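PDB 3DDM: putative mandelate racemase/muconate lactonizing enzyme from Bordetella bronchiseptica, which is of unknown function but belongs to the mandelate racemase/muconate lactonizing enzyme family of the enolase superfamily, with a TIM-barrel-like C-terminal domain. Local coordinates for residues G256-A261 with L282-G287. The protein carries 1 engineered substitution. Residues are numbered along the deposited sequence; the frame is centred on the assembly and turned at random.
Sequences GGENIA and LAKWGG
Lys284 reaches across from the 282-287 loop and places its ammonium group against Glu258, where one residue supplies both a carboxylate and a carbonyl. The salt bridge runs from Lys284 NZ to Glu258 OE1 at 2.7 Å, with the nitrogen lying above the carboxylate plane, 40° out of it. A second hydrogen bond joins Lys284 NZ to the backbone O of Glu258 at 2.9 Å; here too the donor sits off the carbonyl plane. The bend at chi2 (-60°) carries the Glu258 carboxylate round to the lysine, although CB points away from the other segment; the second acceptor is backbone, independent of the side chain. Lys284 is extended beyond CG, and the two side chains cross at about a right angle. The same ammonium group is hydrogen-bonded to the backbone O of Gln106 of the second subunit, and Lys284 forms a cation-pi contact with Trp58. The other carboxylate oxygen, Glu258 OE2, lies close to the carboxylate of Asp281.

The apolar part of the contact is smaller. Ala261 lies over one face of the Trp285 indole, with its CB 3.8 Å from Trp285 CG and its backbone C 4.1 Å above the ring plane, displaced toward the rim. With CG anti to the backbone N (chi1 176°), the indole swings out beside Ala261. Trp285 also packs on Cys291 and Val294 of helix 287-300.

Within 256-261 the chain reverses in a type I beta turn from Gly257 to Ile260, closed by Ile260 N to Gly257 O at 3.1 Å. The two segments follow the neighbouring parallel strands 254-256 and 275-278 and lead into helices 263-272 and 287-300: they are adjacent beta-alpha loops at the C-terminal ends of barrel strands, the end that carries the active site in enolase-superfamily TIM barrels.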
loop_
_atom_site.group_PDB
_atom_site.type_symbol
_atom_site.label_atom_id
_atom_site.label_comp_id
_atom_site.label_asym_id
_atom_site.label_seq_id
_atom_site.Cartn_x
_atom_site.Cartn_y
_atom_site.Cartn_z
ATOM N N GLY A 256 -5.627 -4.888 -19.888
ATOM C CA GLY A 256 -5.364 -4.581 -18.496
ATOM C C GLY A 256 -3.908 -4.859 -18.187
ATOM O O GLY A 256 -3.221 -5.482 -18.985
ATOM N N GLY A 257 -3.438 -4.403 -17.031
ATOM C CA GLY A 257 -2.058 -4.630 -16.651
ATOM C C GLY A 257 -1.569 -3.488 -15.789
ATOM O O GLY A 257 -0.699 -3.664 -14.942
ATOM N N GLU A 258 -2.132 -2.306 -16.020
ATOM C CA GLU A 258 -1.777 -1.115 -15.261
ATOM C C GLU A 258 -1.817 -1.490 -13.786
ATOM O O GLU A 258 -0.981 -1.052 -13.001
ATOM C CB GLU A 258 -2.798 -0.002 -15.516
ATOM C CG GLU A 258 -2.217 1.339 -15.903
ATOM C CD GLU A 258 -1.295 1.931 -14.843
ATOM O OE1 GLU A 258 -1.772 2.197 -13.713
ATOM O OE2 GLU A 258 -0.091 2.135 -15.143
ATOM N N ASN A 259 -2.793 -2.317 -13.416
ATOM C CA ASN A 259 -2.940 -2.707 -12.025
ATOM C C ASN A 259 -2.828 -4.180 -11.685
ATOM O O ASN A 259 -3.563 -4.699 -10.848
ATOM C CB ASN A 259 -4.236 -2.132 -11.485
ATOM C CG ASN A 259 -4.223 -0.639 -11.514
ATOM O OD1 ASN A 259 -4.970 -0.016 -12.252
ATOM N ND2 ASN A 259 -3.337 -0.047 -10.728
ATOM N N ILE A 260 -1.900 -4.846 -12.353
ATOM C CA ILE A 260 -1.607 -6.235 -12.097
ATOM C C ILE A 260 -0.111 -6.152 -11.792
ATOM O O ILE A 260 0.642 -5.547 -12.554
ATOM C CB ILE A 260 -1.875 -7.110 -13.341
ATOM C CG1 ILE A 260 -3.360 -7.058 -13.688
ATOM C CG2 ILE A 260 -1.460 -8.561 -13.082
ATOM C CD1 ILE A 260 -3.729 -7.868 -14.927
ATOM N N ALA A 261 0.311 -6.712 -10.664
ATOM C CA ALA A 261 1.717 -6.684 -10.274
ATOM C C ALA A 261 2.144 -8.044 -9.748
ATOM O O ALA A 261 1.339 -8.776 -9.176
ATOM C CB ALA A 261 1.940 -5.631 -9.210
ATOM N N LEU A 282 6.123 -1.174 -16.591
ATOM C CA LEU A 282 7.453 -1.477 -16.080
ATOM C C LEU A 282 7.970 -0.537 -14.992
ATOM O O LEU A 282 8.862 -0.913 -14.239
ATOM C CB LEU A 282 8.449 -1.609 -17.243
ATOM C CG LEU A 282 9.551 -0.584 -17.456
ATOM C CD1 LEU A 282 10.487 -1.089 -18.521
ATOM C CD2 LEU A 282 8.948 0.739 -17.857
ATOM N N ALA A 283 7.399 0.661 -14.885
ATOM C CA ALA A 283 7.821 1.603 -13.832
ATOM C C ALA A 283 6.978 1.405 -12.556
ATOM O O ALA A 283 7.304 1.926 -11.484
ATOM C CB ALA A 283 7.701 3.039 -14.317
ATOM N N LYS A 284 5.895 0.644 -12.684
ATOM C CA LYS A 284 5.022 0.371 -11.555
ATOM C C LYS A 284 5.449 -0.938 -10.905
ATOM O O LYS A 284 5.492 -1.041 -9.677
ATOM C CB LYS A 284 3.574 0.274 -12.024
ATOM C CG LYS A 284 2.620 1.194 -11.282
ATOM C CD LYS A 284 1.211 1.111 -11.855
ATOM C CE LYS A 284 0.197 1.647 -10.877
ATOM N NZ LYS A 284 -1.194 1.307 -11.273
ATOM N N TRP A 285 5.768 -1.937 -11.729
ATOM C CA TRP A 285 6.205 -3.233 -11.211
ATOM C C TRP A 285 7.249 -3.994 -12.047
ATOM O O TRP A 285 7.256 -3.947 -13.282
ATOM C CB TRP A 285 5.009 -4.172 -10.985
ATOM C CG TRP A 285 5.474 -5.528 -10.544
ATOM C CD1 TRP A 285 5.835 -5.901 -9.276
ATOM C CD2 TRP A 285 5.796 -6.646 -11.394
ATOM N NE1 TRP A 285 6.369 -7.176 -9.284
ATOM C CE2 TRP A 285 6.356 -7.655 -10.569
ATOM C CE3 TRP A 285 5.671 -6.888 -12.773
ATOM C CZ2 TRP A 285 6.790 -8.888 -11.077
ATOM C CZ3 TRP A 285 6.104 -8.115 -13.280
ATOM C CH2 TRP A 285 6.657 -9.101 -12.427
ATOM N N GLY A 286 8.123 -4.704 -11.337
ATOM C CA GLY A 286 9.141 -5.529 -11.959
ATOM C C GLY A 286 10.265 -4.894 -12.751
ATOM O O GLY A 286 11.378 -5.428 -12.780
ATOM N N GLY A 287 9.993 -3.765 -13.396
ATOM C CA GLY A 287 11.023 -3.135 -14.195
ATOM C C GLY A 287 11.287 -4.064 -15.361
ATOM O O GLY A 287 10.397 -4.809 -15.775
#